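Local coordinates for cell surface protein (Faecalibacterium prausnitzii A2-165, PDB 4GT6) that is of unknown function but, as an extracellular leucine-rich repeat protein of the BspA type, probably binds other proteins at the cell surface, at residues A[36-41]-A[70-75]; A[83-88]-A[110-115]; A[169-174]-A[191-196]; A[208-213]-A[235-240]; A[291-296]-A[311-316]. One frame throughout, in Å; residues are numbered along the deposited sequence. Where two conformers were deposited one is given.

Contact 1: A[36-41]-A[70-75]; sequences ITIPAQ and QIPDTV
P72 packs against I38 and A40 where two neighbouring strands of a parallel sheet, at the start of the leucine-rich repeat solenoid, run out into turns. The parallel pairing rests on two backbone bonds made by one residue: Q70 N donates to I36 O at 2.8 Å, and Q70 O accepts from I38 N at 2.9 Å, with an N-H...O angle of 172°. T37 and Q70 therefore stand in register, their side chains alongside each other on the same face of the sheet.

The Q70 side chain can be followed outward. Its CB lies 3.7 Å from I36 O; CG leaves anti to the backbone N (chi1 177°) and the chain runs extended, which brings OE1 to 3.4 Å from T37 CG2, a van der Waals approach. T93, on the strand 91-94, touches the same side chain.

Beyond the bonded pair the P72 ring packs between the two backbones. Its CD sits beside I38 CB at 3.8 Å, the two side chains crossing at about a right angle, and its CG faces A40 CA. T74 comes up to A40 as well, but its hydroxyl is hydrogen-bonded to V51 O. At the far end of the ring, P72 CB meets A40 CB at 3.7 Å.

Contact 2: A[83-88]-A[110-115]; sequences FYNCTS and FMFCSE
The rings of F83 and F110 lie nearly parallel, planes 6° apart, but slid so far that they barely overlap, with centroids 5.2 Å apart. This is the phenylalanine column of a leucine-rich repeat solenoid: F59 and F133 continue it beyond these two rings with planes almost parallel. A second aromatic pair is turned the other way. F112 presents its edge to the face of Y84 in an offset edge-to-face contact, planes at 72°, while Y84 OH sits near the plane of the F112 ring, 3.4 Å from CE2. M111 CG lies over one face of F112, toward its rim. The selenium of M111, a selenomethionine, stands at the edge of the Y84 ring, 5.3 Å from its centroid, in a Met-aromatic contact.

Each segment makes a type II turn, F83 to C86 and F110 to C113, and the two turns stack with equivalent positions side by side, F83 by F110, Y84 by M111 and N85 by F112. They are joined by N85 N donating to M111 O at 2.9 Å in a straight bond (N-H...O 180°). Both phenylalanines have CG anti to the carbonyl carbon, and this shared setting keeps their rings in step. Farther along, E115 forms a salt bridge with K90, and a water joins the segments, 2.7 Å from E115 OE1 and 2.8 Å from S88 OG.

Contact 3: A[169-174]-A[191-196]; sequences DSVTAI and AKVTRI. With EDO (1,2-ethanediol), chain F.
T172 O is gripped from the other segment by T194 N at 2.8 Å, with an N-H...O angle of 173°, and more weakly by R195 N at 3.4 Å. A water also donates to this carbonyl oxygen and bonds T194 OG1, giving the two threonines a second link. The T194 amide approaches tilted 34° from the carbonyl plane. One step on, I174 N donates to R195 O at 2.9 Å, which sets I174 beside I196 in parallel register.

Upstream, water replaces direct bonds: one molecule donates to D169 O and V171 O and accepts from K192 N. The K192 side chain reaches across to the backbone of D169 and S170. Its CD lies 3.2 Å from D169 O, and the bend at chi3 (51°) brings CE near the same oxygen, at 3.3 Å.

The two sides of the strand pair differ in character. Inward, V171 CG1 meets V193 CG2 at 4.0 Å and I174 CD1 meets I196 CD1 at 4.3 Å, and I189 packs on both isoleucines. Outward, the R195 guanidinium lies with one face over A173 CB, NH2 being 3.6 Å away, while its salt bridge to E175 secures the charged end. An ethanediol, probably from the crystallisation liquor, donates to I196 O. Short parallel strands with stacked valines and isoleucines on the inner side are typical of adjoining coils in a leucine-rich repeat solenoid.

Contact 4: A[208-213]-A[235-240]; sequences STITSD and LIRYPS
I210 points its side chain at the backbone of R237 and the ring of P239, packing a strand of the leucine-rich repeat solenoid against the end of the strand 233-237, which pairs antiparallel with 224-227. The I210 and R237 side chains cross at about a right angle. CG1 of I210 stands anti to the carbonyl carbon (chi1 -57°) and the extended second torsion carries CD1 outward: it reaches 3.3 Å from R237 O, 3.9 Å from R237 CG and 4.0 Å from P239 CD. L224 packs on both I210 and R237. I236 and R237 face it together in a classic beta bulge.

R237 touches I210 through its CG and then turns away, bent at chi2 (74°) and chi3. Its guanidinium grips one atom side-on, with NE at 2.9 Å and NH2 at 3.1 Å from Y238 O. The oxygen lies close to the guanidinium plane; NE sits above the carbonyl plane, whereas NH2 is nearly in line with C=O. D262 forms a salt bridge with NH1, consistent with a buried charge compensated on the spot.

P239 lays its CD over one face of the Y238 ring. At its other end, its CB comes to 3.4 Å from S208 O, an oxygen that accepts a hydrogen bond from N222 ND2.

Contact 5: A[291-296]-A[311-316]; sequences QDIEFS and ISLKSI
The CD1 methyl of I293 is the bump at the middle of this contact. It fits the hollow between L313 and I316, 3.6 Å from L313 CD1 and 3.7 Å from I316 CD1. I293 and L313 cross at about a right angle, so their methyl ends meet instead of lying along each other. The L313 branch serves two neighbours, since CD1 also approaches Q291 O at 3.5 Å.

A second fit lies farther along the strand. I316 sends CG1 off anti to its backbone N (chi1 -169°), and CD1 then arrives at the edge of the F295 ring, near its plane and 3.6 Å from CZ. One face of that ring is occupied from its own segment: I293 CG2 stands over the ring centre. I293 thus takes part in both fits, CD1 between L313 and I316 and CG2 on the F295 ring, while F307 packs on it from outside the two segments.

At the other end the fit is shallower. Q291 lays CG on S312 O at 3.3 Å and beside S312 CB, with the S312 hydroxyl bonded to P288 O. Here the backbones come closest, and one water bridges them, donating to Q291 O at 2.7 Å and accepting from K314 N at 2.8 Å. Successive repeat strands of this leucine-rich repeat region are thus joined by interlocking aliphatic and aromatic groups, suggesting that the cohesion is largely van der Waals, with the water giving the polar link.

The five contacts follow one another in series along the chain, each closing before the next opens, as expected of a solenoid whose neighbouring coils touch mainly one another. Contacts 1 and 2 have centres 19 Å apart, whereas contacts 1 and 5 are 58 Å apart on opposite sides of the chain's centre. Contact 1 joins strands 35-37 and 68-71 of one parallel sheet, contact 3 strands 173-174 and 195-196 of another; contacts 4 and 5 each bridge different sheets. Contacts 3 and 4 touch, I196 CD1 lying 4.3 Å from I236 CD1. Repeated local packing thus builds an elongated extracellular scaffold, consistent with a protein-binding role.

Contact 1: A[36-41]-A[70-75]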
# COMPACT_ATOMS: atom_id res chain seq x y z
N ILE A 36 -17.06 -18.92 16.48
CA ILE A 36 -16.23 -18.83 17.68
C ILE A 36 -16.80 -17.79 18.64
O ILE A 36 -17.20 -16.71 18.23
CB ILE A 36 -14.76 -18.51 17.27
CG1 ILE A 36 -14.09 -19.73 16.59
CG2 ILE A 36 -13.89 -17.97 18.45
CD1 ILE A 36 -13.71 -20.87 17.53
N THR A 37 -16.81 -18.15 19.92
CA THR A 37 -17.19 -17.27 21.01
C THR A 37 -16.02 -17.25 21.99
O THR A 37 -15.81 -18.23 22.71
CB THR A 37 -18.50 -17.71 21.68
OG1 THR A 37 -19.52 -17.73 20.70
CG2 THR A 37 -18.90 -16.77 22.83
N ILE A 38 -15.27 -16.14 22.01
CA ILE A 38 -14.14 -16.01 22.93
C ILE A 38 -14.71 -15.85 24.34
O ILE A 38 -15.63 -15.06 24.51
CB ILE A 38 -13.23 -14.81 22.53
CG1 ILE A 38 -12.65 -14.94 21.07
CG2 ILE A 38 -12.14 -14.56 23.60
CD1 ILE A 38 -11.68 -16.11 20.84
N PRO A 39 -14.24 -16.63 25.33
CA PRO A 39 -14.82 -16.51 26.68
C PRO A 39 -14.52 -15.15 27.33
O PRO A 39 -13.46 -14.58 27.07
CB PRO A 39 -14.14 -17.66 27.45
CG PRO A 39 -12.84 -17.87 26.75
CD PRO A 39 -13.16 -17.64 25.29
N ALA A 40 -15.48 -14.61 28.07
CA ALA A 40 -15.33 -13.34 28.80
C ALA A 40 -14.52 -13.56 30.08
O ALA A 40 -13.91 -12.62 30.62
CB ALA A 40 -16.70 -12.77 29.14
N GLN A 41 -14.58 -14.78 30.60
CA GLN A 41 -13.88 -15.15 31.83
C GLN A 41 -13.39 -16.60 31.77
O GLN A 41 -14.00 -17.44 31.10
CB GLN A 41 -14.77 -14.92 33.08
CG GLN A 41 -16.04 -15.77 33.17
CD GLN A 41 -16.78 -15.63 34.49
OE1 GLN A 41 -16.95 -14.52 35.04
NE2 GLN A 41 -17.24 -16.75 35.02
N GLN A 70 -16.98 -13.93 17.81
CA GLN A 70 -17.56 -13.00 18.76
C GLN A 70 -16.54 -12.82 19.86
O GLN A 70 -16.01 -13.81 20.39
CB GLN A 70 -18.88 -13.56 19.29
CG GLN A 70 -19.49 -12.67 20.33
CD GLN A 70 -20.68 -13.35 20.91
OE1 GLN A 70 -20.62 -13.99 21.97
NE2 GLN A 70 -21.79 -13.21 20.23
N ILE A 71 -16.27 -11.54 20.20
CA ILE A 71 -15.30 -11.13 21.22
C ILE A 71 -16.04 -10.48 22.40
O ILE A 71 -16.89 -9.62 22.14
CB ILE A 71 -14.29 -10.14 20.56
CG1 ILE A 71 -13.59 -10.76 19.32
CG2 ILE A 71 -13.28 -9.58 21.57
CD1 ILE A 71 -12.43 -9.88 18.67
N PRO A 72 -15.72 -10.78 23.67
CA PRO A 72 -16.38 -10.07 24.76
C PRO A 72 -15.81 -8.65 24.94
O PRO A 72 -14.68 -8.36 24.50
CB PRO A 72 -16.09 -10.95 25.97
CG PRO A 72 -14.78 -11.58 25.66
CD PRO A 72 -14.75 -11.78 24.18
N ASP A 73 -16.57 -7.77 25.62
CA ASP A 73 -16.08 -6.39 25.82
C ASP A 73 -14.96 -6.33 26.90
O ASP A 73 -14.42 -5.25 27.15
CB ASP A 73 -17.23 -5.42 26.12
CG ASP A 73 -17.85 -5.50 27.50
OD1 ASP A 73 -17.68 -6.54 28.18
OD2 ASP A 73 -18.52 -4.52 27.90
N THR A 74 -14.56 -7.49 27.46
CA THR A 74 -13.41 -7.53 28.39
C THR A 74 -12.07 -7.43 27.57
O THR A 74 -11.05 -7.04 28.11
CB THR A 74 -13.43 -8.85 29.21
OG1 THR A 74 -13.42 -9.97 28.30
CG2 THR A 74 -14.63 -8.93 30.17
N VAL A 75 -12.10 -7.78 26.28
CA VAL A 75 -10.89 -7.81 25.45
C VAL A 75 -10.44 -6.39 25.07
O VAL A 75 -11.17 -5.66 24.38
CB VAL A 75 -11.08 -8.72 24.19
CG1 VAL A 75 -9.90 -8.57 23.22
CG2 VAL A 75 -11.23 -10.19 24.61

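Contact 2: A[83-88]-A[110-115]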
# COMPACT_ATOMS: atom_id res chain seq x y z
N PHE A 83 -5.80 -13.76 13.71
CA PHE A 83 -6.77 -14.36 12.78
C PHE A 83 -6.15 -14.41 11.38
O PHE A 83 -6.85 -14.36 10.38
CB PHE A 83 -8.11 -13.56 12.78
CG PHE A 83 -8.78 -13.59 14.14
CD1 PHE A 83 -9.61 -14.64 14.50
CD2 PHE A 83 -8.54 -12.57 15.06
CE1 PHE A 83 -10.19 -14.69 15.77
CE2 PHE A 83 -9.13 -12.61 16.33
CZ PHE A 83 -9.93 -13.67 16.69
N TYR A 84 -4.84 -14.52 11.33
CA TYR A 84 -4.11 -14.58 10.07
C TYR A 84 -4.61 -15.75 9.22
O TYR A 84 -4.72 -16.89 9.70
CB TYR A 84 -2.62 -14.76 10.39
CG TYR A 84 -1.71 -14.87 9.18
CD1 TYR A 84 -1.14 -13.73 8.61
CD2 TYR A 84 -1.35 -16.11 8.66
CE1 TYR A 84 -0.24 -13.82 7.55
CE2 TYR A 84 -0.47 -16.21 7.58
CZ TYR A 84 0.10 -15.06 7.05
OH TYR A 84 1.01 -15.15 6.03
N ASN A 85 -4.92 -15.46 7.95
CA ASN A 85 -5.34 -16.45 6.96
C ASN A 85 -6.64 -17.19 7.32
O ASN A 85 -6.76 -18.40 7.05
CB ASN A 85 -4.20 -17.46 6.71
CG ASN A 85 -4.17 -17.97 5.30
OD1 ASN A 85 -4.35 -17.20 4.34
ND2 ASN A 85 -3.93 -19.28 5.16
N CYS A 86 -7.61 -16.48 7.94
CA CYS A 86 -8.96 -17.01 8.20
C CYS A 86 -9.80 -16.48 7.04
O CYS A 86 -10.47 -15.44 7.13
CB CYS A 86 -9.47 -16.57 9.57
SG CYS A 86 -8.61 -17.40 10.93
N THR A 87 -9.66 -17.14 5.90
CA THR A 87 -10.10 -16.62 4.60
C THR A 87 -11.59 -16.68 4.35
O THR A 87 -12.03 -16.11 3.35
CB THR A 87 -9.34 -17.31 3.45
OG1 THR A 87 -9.63 -18.69 3.52
CG2 THR A 87 -7.81 -17.15 3.57
N SER A 88 -12.38 -17.31 5.24
CA SER A 88 -13.84 -17.29 5.06
C SER A 88 -14.51 -16.54 6.22
O SER A 88 -15.74 -16.49 6.31
CB SER A 88 -14.38 -18.72 4.94
OG SER A 88 -14.07 -19.24 3.65
N PHE A 110 -5.45 -9.53 11.01
CA PHE A 110 -6.50 -10.01 10.11
C PHE A 110 -5.96 -10.12 8.70
O PHE A 110 -6.72 -10.07 7.73
CB PHE A 110 -7.73 -9.09 10.17
CG PHE A 110 -8.36 -9.08 11.54
CD1 PHE A 110 -9.28 -10.07 11.90
CD2 PHE A 110 -8.00 -8.13 12.48
CE1 PHE A 110 -9.85 -10.08 13.17
CE2 PHE A 110 -8.57 -8.14 13.76
CZ PHE A 110 -9.47 -9.13 14.11
N MSE A 111 -4.63 -10.28 8.56
CA MSE A 111 -4.07 -10.40 7.21
C MSE A 111 -4.62 -11.64 6.50
O MSE A 111 -4.76 -12.69 7.12
CB MSE A 111 -2.54 -10.46 7.27
CG MSE A 111 -1.89 -10.68 5.92
SE MSE A 111 -0.03 -10.13 6.13
CE MSE A 111 0.68 -10.72 4.39
N PHE A 112 -4.98 -11.48 5.20
CA PHE A 112 -5.57 -12.52 4.35
C PHE A 112 -7.00 -12.92 4.75
O PHE A 112 -7.50 -13.92 4.22
CB PHE A 112 -4.68 -13.79 4.24
CG PHE A 112 -3.34 -13.57 3.57
CD1 PHE A 112 -3.26 -12.99 2.31
CD2 PHE A 112 -2.16 -14.00 4.18
CE1 PHE A 112 -2.02 -12.80 1.68
CE2 PHE A 112 -0.93 -13.84 3.55
CZ PHE A 112 -0.87 -13.25 2.30
N CYS A 113 -7.69 -12.11 5.59
CA CYS A 113 -9.13 -12.38 5.88
C CYS A 113 -9.91 -11.72 4.76
O CYS A 113 -10.55 -10.67 4.94
CB CYS A 113 -9.52 -11.84 7.26
SG CYS A 113 -8.71 -12.73 8.62
N SER A 114 -9.83 -12.36 3.58
CA SER A 114 -10.34 -11.80 2.33
C SER A 114 -11.88 -11.78 2.20
O SER A 114 -12.39 -11.18 1.25
CB SER A 114 -9.70 -12.49 1.13
OG SER A 114 -10.12 -13.84 1.02
N GLU A 115 -12.62 -12.34 3.17
CA GLU A 115 -14.09 -12.28 3.13
C GLU A 115 -14.65 -11.47 4.29
O GLU A 115 -15.88 -11.33 4.42
CB GLU A 115 -14.70 -13.70 3.11
CG GLU A 115 -14.45 -14.31 1.75
CD GLU A 115 -15.18 -15.60 1.40
OE1 GLU A 115 -15.91 -16.12 2.26
OE2 GLU A 115 -15.08 -16.03 0.23
O HOH W 1 -16.17 -18.74 1.92

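Contact 3: A[169-174]-A[191-196]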
# COMPACT_ATOMS: atom_id res chain seq x y z
N ASP A 169 -7.86 13.46 12.83
CA ASP A 169 -6.92 14.57 12.99
C ASP A 169 -5.63 14.14 13.71
O ASP A 169 -4.57 14.73 13.48
CB ASP A 169 -7.61 15.70 13.77
CG ASP A 169 -8.81 16.34 13.07
OD1 ASP A 169 -8.98 16.14 11.84
OD2 ASP A 169 -9.57 17.08 13.74
N SER A 170 -5.69 13.07 14.54
CA SER A 170 -4.53 12.62 15.31
C SER A 170 -3.46 11.90 14.46
O SER A 170 -2.34 11.72 14.95
CB SER A 170 -4.99 11.70 16.46
OG SER A 170 -5.80 10.63 15.99
N VAL A 171 -3.77 11.51 13.20
CA VAL A 171 -2.79 10.78 12.38
C VAL A 171 -1.65 11.72 11.94
O VAL A 171 -1.90 12.77 11.35
CB VAL A 171 -3.47 10.04 11.19
CG1 VAL A 171 -2.46 9.65 10.11
CG2 VAL A 171 -4.19 8.78 11.69
N THR A 172 -0.40 11.33 12.25
CA THR A 172 0.77 12.12 11.86
C THR A 172 1.58 11.43 10.75
O THR A 172 2.49 12.05 10.19
CB THR A 172 1.70 12.41 13.06
OG1 THR A 172 2.40 11.22 13.42
CG2 THR A 172 0.95 13.01 14.24
N ALA A 173 1.29 10.14 10.49
CA ALA A 173 2.04 9.40 9.47
C ALA A 173 1.18 8.38 8.80
O ALA A 173 0.36 7.73 9.44
CB ALA A 173 3.27 8.72 10.08
N ILE A 174 1.36 8.25 7.48
CA ILE A 174 0.73 7.21 6.66
C ILE A 174 1.91 6.42 6.14
O ILE A 174 2.62 6.91 5.26
CB ILE A 174 -0.20 7.77 5.56
CG1 ILE A 174 -1.32 8.64 6.15
CG2 ILE A 174 -0.76 6.63 4.67
CD1 ILE A 174 -2.04 9.51 5.06
N ALA A 191 -4.51 17.42 8.67
CA ALA A 191 -3.53 18.49 8.93
C ALA A 191 -2.22 18.07 9.58
O ALA A 191 -1.18 18.64 9.23
CB ALA A 191 -4.17 19.59 9.77
N LYS A 192 -2.24 17.09 10.48
CA LYS A 192 -1.03 16.72 11.22
C LYS A 192 -0.13 15.70 10.51
O LYS A 192 0.90 15.31 11.06
CB LYS A 192 -1.42 16.20 12.61
CG LYS A 192 -1.78 17.37 13.54
CD LYS A 192 -2.65 16.97 14.72
CE LYS A 192 -2.15 15.79 15.51
NZ LYS A 192 -1.81 16.16 16.90
N VAL A 193 -0.48 15.28 9.29
CA VAL A 193 0.37 14.32 8.59
C VAL A 193 1.73 14.97 8.21
O VAL A 193 1.76 15.98 7.48
CB VAL A 193 -0.35 13.71 7.36
CG1 VAL A 193 0.65 12.86 6.54
CG2 VAL A 193 -1.55 12.85 7.81
N THR A 194 2.83 14.40 8.70
CA THR A 194 4.18 14.92 8.39
C THR A 194 5.02 13.87 7.67
O THR A 194 6.17 14.16 7.28
CB THR A 194 4.91 15.42 9.65
OG1 THR A 194 5.02 14.34 10.57
CG2 THR A 194 4.23 16.66 10.27
N ARG A 195 4.46 12.66 7.48
CA ARG A 195 5.15 11.59 6.75
C ARG A 195 4.16 10.75 5.98
O ARG A 195 3.17 10.28 6.54
CB ARG A 195 6.00 10.70 7.69
CG ARG A 195 6.62 9.47 6.98
CD ARG A 195 7.69 8.79 7.82
NE ARG A 195 7.11 8.11 8.98
CZ ARG A 195 7.16 8.57 10.23
NH1 ARG A 195 7.77 9.72 10.49
NH2 ARG A 195 6.59 7.90 11.21
N ILE A 196 4.44 10.53 4.71
CA ILE A 196 3.69 9.59 3.87
C ILE A 196 4.76 8.69 3.26
O ILE A 196 5.61 9.18 2.52
CB ILE A 196 2.75 10.22 2.81
CG1 ILE A 196 1.70 11.16 3.45
CG2 ILE A 196 2.07 9.09 1.99
CD1 ILE A 196 0.62 11.76 2.49
C1 EDO F . 4.53 8.19 -1.52
O1 EDO F . 4.92 7.26 -2.57
C2 EDO F . 5.80 8.76 -0.81
O2 EDO F . 5.58 9.97 -0.07
O HOH W 2 -3.66 14.61 11.04
O HOH W 3 -4.83 16.78 11.71
O HOH W 4 -1.27 13.14 16.96
O HOH W 5 5.01 11.62 11.62

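Contact 4: A[208-213]-A[235-240]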
# COMPACT_ATOMS: atom_id res chain seq x y z
N SER A 208 -10.01 9.55 -7.89
CA SER A 208 -10.27 10.69 -8.76
C SER A 208 -9.97 12.02 -8.08
O SER A 208 -9.58 12.96 -8.76
CB SER A 208 -11.71 10.68 -9.29
OG SER A 208 -12.66 10.75 -8.24
N THR A 209 -10.17 12.12 -6.74
CA THR A 209 -9.94 13.38 -6.04
C THR A 209 -9.04 13.20 -4.82
O THR A 209 -9.05 12.16 -4.17
CB THR A 209 -11.26 14.05 -5.64
OG1 THR A 209 -12.10 13.10 -4.99
CG2 THR A 209 -12.00 14.67 -6.83
N ILE A 210 -8.24 14.23 -4.55
CA ILE A 210 -7.29 14.30 -3.45
C ILE A 210 -7.44 15.64 -2.78
O ILE A 210 -7.37 16.68 -3.46
CB ILE A 210 -5.82 14.10 -3.97
CG1 ILE A 210 -5.64 12.76 -4.73
CG2 ILE A 210 -4.80 14.25 -2.80
CD1 ILE A 210 -4.32 12.62 -5.46
N THR A 211 -7.65 15.64 -1.47
CA THR A 211 -7.70 16.88 -0.69
C THR A 211 -6.72 16.74 0.46
O THR A 211 -6.38 15.62 0.85
CB THR A 211 -9.13 17.24 -0.20
OG1 THR A 211 -9.62 16.20 0.65
CG2 THR A 211 -10.10 17.54 -1.34
N SER A 212 -6.24 17.87 0.99
CA SER A 212 -5.28 17.79 2.08
C SER A 212 -5.29 19.06 2.91
O SER A 212 -5.38 20.15 2.36
CB SER A 212 -3.87 17.56 1.52
OG SER A 212 -2.92 17.62 2.58
N ASP A 213 -5.12 18.91 4.23
CA ASP A 213 -4.96 20.03 5.16
C ASP A 213 -3.52 20.09 5.66
O ASP A 213 -3.20 20.91 6.51
CB ASP A 213 -5.92 19.87 6.36
CG ASP A 213 -7.39 19.96 6.02
OD1 ASP A 213 -7.74 20.66 5.06
OD2 ASP A 213 -8.18 19.29 6.68
N LEU A 235 6.35 14.85 -6.51
CA LEU A 235 4.97 14.50 -6.88
C LEU A 235 4.76 13.05 -6.45
O LEU A 235 5.48 12.16 -6.90
CB LEU A 235 4.77 14.66 -8.42
CG LEU A 235 3.32 14.71 -8.91
CD1 LEU A 235 3.26 15.40 -10.27
CD2 LEU A 235 2.68 13.30 -9.04
N ILE A 236 3.80 12.80 -5.54
CA ILE A 236 3.66 11.44 -5.03
C ILE A 236 2.40 10.72 -5.52
O ILE A 236 2.45 9.49 -5.65
CB ILE A 236 3.83 11.39 -3.49
CG1 ILE A 236 2.67 12.05 -2.72
CG2 ILE A 236 5.26 11.95 -3.03
CD1 ILE A 236 2.77 11.85 -1.21
N ARG A 237 1.29 11.44 -5.85
CA ARG A 237 0.10 10.75 -6.34
C ARG A 237 -0.75 11.64 -7.27
O ARG A 237 -1.33 12.64 -6.84
CB ARG A 237 -0.78 10.24 -5.17
CG ARG A 237 -2.04 9.48 -5.57
CD ARG A 237 -1.72 8.06 -6.09
NE ARG A 237 -1.60 8.03 -7.55
CZ ARG A 237 -1.33 6.93 -8.26
NH1 ARG A 237 -1.06 5.78 -7.64
NH2 ARG A 237 -1.33 6.97 -9.59
N TYR A 238 -0.79 11.24 -8.54
CA TYR A 238 -1.67 11.83 -9.55
C TYR A 238 -2.90 10.91 -9.59
O TYR A 238 -2.72 9.70 -9.68
CB TYR A 238 -0.97 11.93 -10.90
CG TYR A 238 -1.83 12.59 -11.96
CD1 TYR A 238 -2.71 11.83 -12.74
CD2 TYR A 238 -1.71 13.94 -12.24
CE1 TYR A 238 -3.50 12.43 -13.72
CE2 TYR A 238 -2.48 14.55 -13.24
CZ TYR A 238 -3.37 13.78 -13.98
OH TYR A 238 -4.13 14.38 -14.95
N PRO A 239 -4.15 11.43 -9.51
CA PRO A 239 -5.32 10.52 -9.42
C PRO A 239 -5.54 9.76 -10.72
O PRO A 239 -5.64 10.38 -11.77
CB PRO A 239 -6.50 11.45 -9.06
CG PRO A 239 -6.00 12.84 -9.12
CD PRO A 239 -4.53 12.86 -9.41
N SER A 240 -5.52 8.42 -10.66
CA SER A 240 -5.61 7.57 -11.87
C SER A 240 -6.87 7.79 -12.70
O SER A 240 -6.84 7.59 -13.91
CB SER A 240 -5.52 6.10 -11.49
OG SER A 240 -4.21 5.80 -11.04

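Contact 5: A[291-296]-A[311-316]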
# COMPACT_ATOMS: atom_id res chain seq x y z
N GLN A 291 0.56 8.88 -24.69
CA GLN A 291 1.17 8.93 -26.03
C GLN A 291 2.33 9.90 -26.13
O GLN A 291 3.21 9.68 -26.96
CB GLN A 291 0.12 9.31 -27.07
CG GLN A 291 -0.81 8.17 -27.45
CD GLN A 291 -1.62 8.52 -28.67
OE1 GLN A 291 -2.79 8.92 -28.58
NE2 GLN A 291 -1.01 8.42 -29.85
N ASP A 292 2.30 11.01 -25.36
CA ASP A 292 3.37 12.01 -25.47
C ASP A 292 3.99 12.31 -24.13
O ASP A 292 3.28 12.52 -23.14
CB ASP A 292 2.79 13.31 -26.07
CG ASP A 292 2.25 13.14 -27.48
OD1 ASP A 292 3.04 12.77 -28.37
OD2 ASP A 292 1.06 13.41 -27.69
N ILE A 293 5.32 12.28 -24.09
CA ILE A 293 6.09 12.56 -22.88
C ILE A 293 7.18 13.57 -23.24
O ILE A 293 7.96 13.31 -24.16
CB ILE A 293 6.71 11.27 -22.26
CG1 ILE A 293 5.64 10.25 -21.88
CG2 ILE A 293 7.59 11.63 -21.01
CD1 ILE A 293 5.86 8.93 -22.50
N GLU A 294 7.23 14.70 -22.52
CA GLU A 294 8.28 15.71 -22.64
C GLU A 294 9.10 15.59 -21.36
O GLU A 294 8.58 15.82 -20.27
CB GLU A 294 7.68 17.11 -22.83
CG GLU A 294 8.71 18.21 -23.07
CD GLU A 294 8.15 19.56 -23.48
OE1 GLU A 294 7.09 19.60 -24.15
OE2 GLU A 294 8.79 20.58 -23.15
N PHE A 295 10.34 15.16 -21.50
CA PHE A 295 11.22 14.91 -20.37
C PHE A 295 11.93 16.14 -19.89
O PHE A 295 12.24 17.03 -20.68
CB PHE A 295 12.30 13.89 -20.78
CG PHE A 295 11.78 12.50 -21.02
CD1 PHE A 295 11.57 11.63 -19.96
CD2 PHE A 295 11.49 12.06 -22.31
CE1 PHE A 295 11.08 10.33 -20.18
CE2 PHE A 295 11.03 10.75 -22.54
CZ PHE A 295 10.84 9.89 -21.47
N SER A 296 12.33 16.11 -18.61
CA SER A 296 13.21 17.09 -18.02
C SER A 296 14.62 16.90 -18.61
O SER A 296 15.04 15.74 -18.82
CB SER A 296 13.27 16.85 -16.51
OG SER A 296 14.42 17.51 -15.99
N ILE A 311 0.66 0.96 -23.51
CA ILE A 311 0.22 0.34 -24.76
C ILE A 311 -0.19 1.34 -25.88
O ILE A 311 -0.42 0.88 -26.99
CB ILE A 311 -0.88 -0.73 -24.48
CG1 ILE A 311 -2.16 -0.14 -23.84
CG2 ILE A 311 -0.30 -1.88 -23.63
CD1 ILE A 311 -3.45 -0.99 -24.05
N SER A 312 -0.24 2.66 -25.62
CA SER A 312 -0.56 3.67 -26.66
C SER A 312 0.68 4.44 -27.10
O SER A 312 0.63 5.23 -28.04
CB SER A 312 -1.61 4.67 -26.16
OG SER A 312 -2.87 4.04 -26.14
N LEU A 313 1.81 4.19 -26.43
CA LEU A 313 3.06 4.85 -26.75
C LEU A 313 3.56 4.40 -28.12
O LEU A 313 3.80 3.21 -28.29
CB LEU A 313 4.08 4.52 -25.66
CG LEU A 313 5.20 5.50 -25.45
CD1 LEU A 313 4.65 6.95 -25.30
CD2 LEU A 313 5.99 5.11 -24.18
N LYS A 314 3.67 5.31 -29.08
CA LYS A 314 4.12 4.95 -30.45
C LYS A 314 5.56 5.39 -30.75
O LYS A 314 6.26 4.73 -31.52
CB LYS A 314 3.19 5.57 -31.50
CG LYS A 314 1.92 4.77 -31.76
CD LYS A 314 1.12 5.33 -32.94
CE LYS A 314 1.67 4.92 -34.30
NZ LYS A 314 0.97 5.61 -35.41
N SER A 315 5.95 6.56 -30.23
CA SER A 315 7.25 7.17 -30.46
C SER A 315 7.72 7.84 -29.19
O SER A 315 6.90 8.41 -28.46
CB SER A 315 7.15 8.19 -31.60
OG SER A 315 8.39 8.81 -31.87
N ILE A 316 9.02 7.73 -28.89
CA ILE A 316 9.58 8.36 -27.69
C ILE A 316 11.03 8.77 -27.98
O ILE A 316 11.77 8.03 -28.63
CB ILE A 316 9.41 7.49 -26.41
CG1 ILE A 316 9.76 8.29 -25.12
CG2 ILE A 316 10.14 6.15 -26.48
CD1 ILE A 316 9.14 7.77 -23.86
O HOH W 6 3.41 8.05 -29.09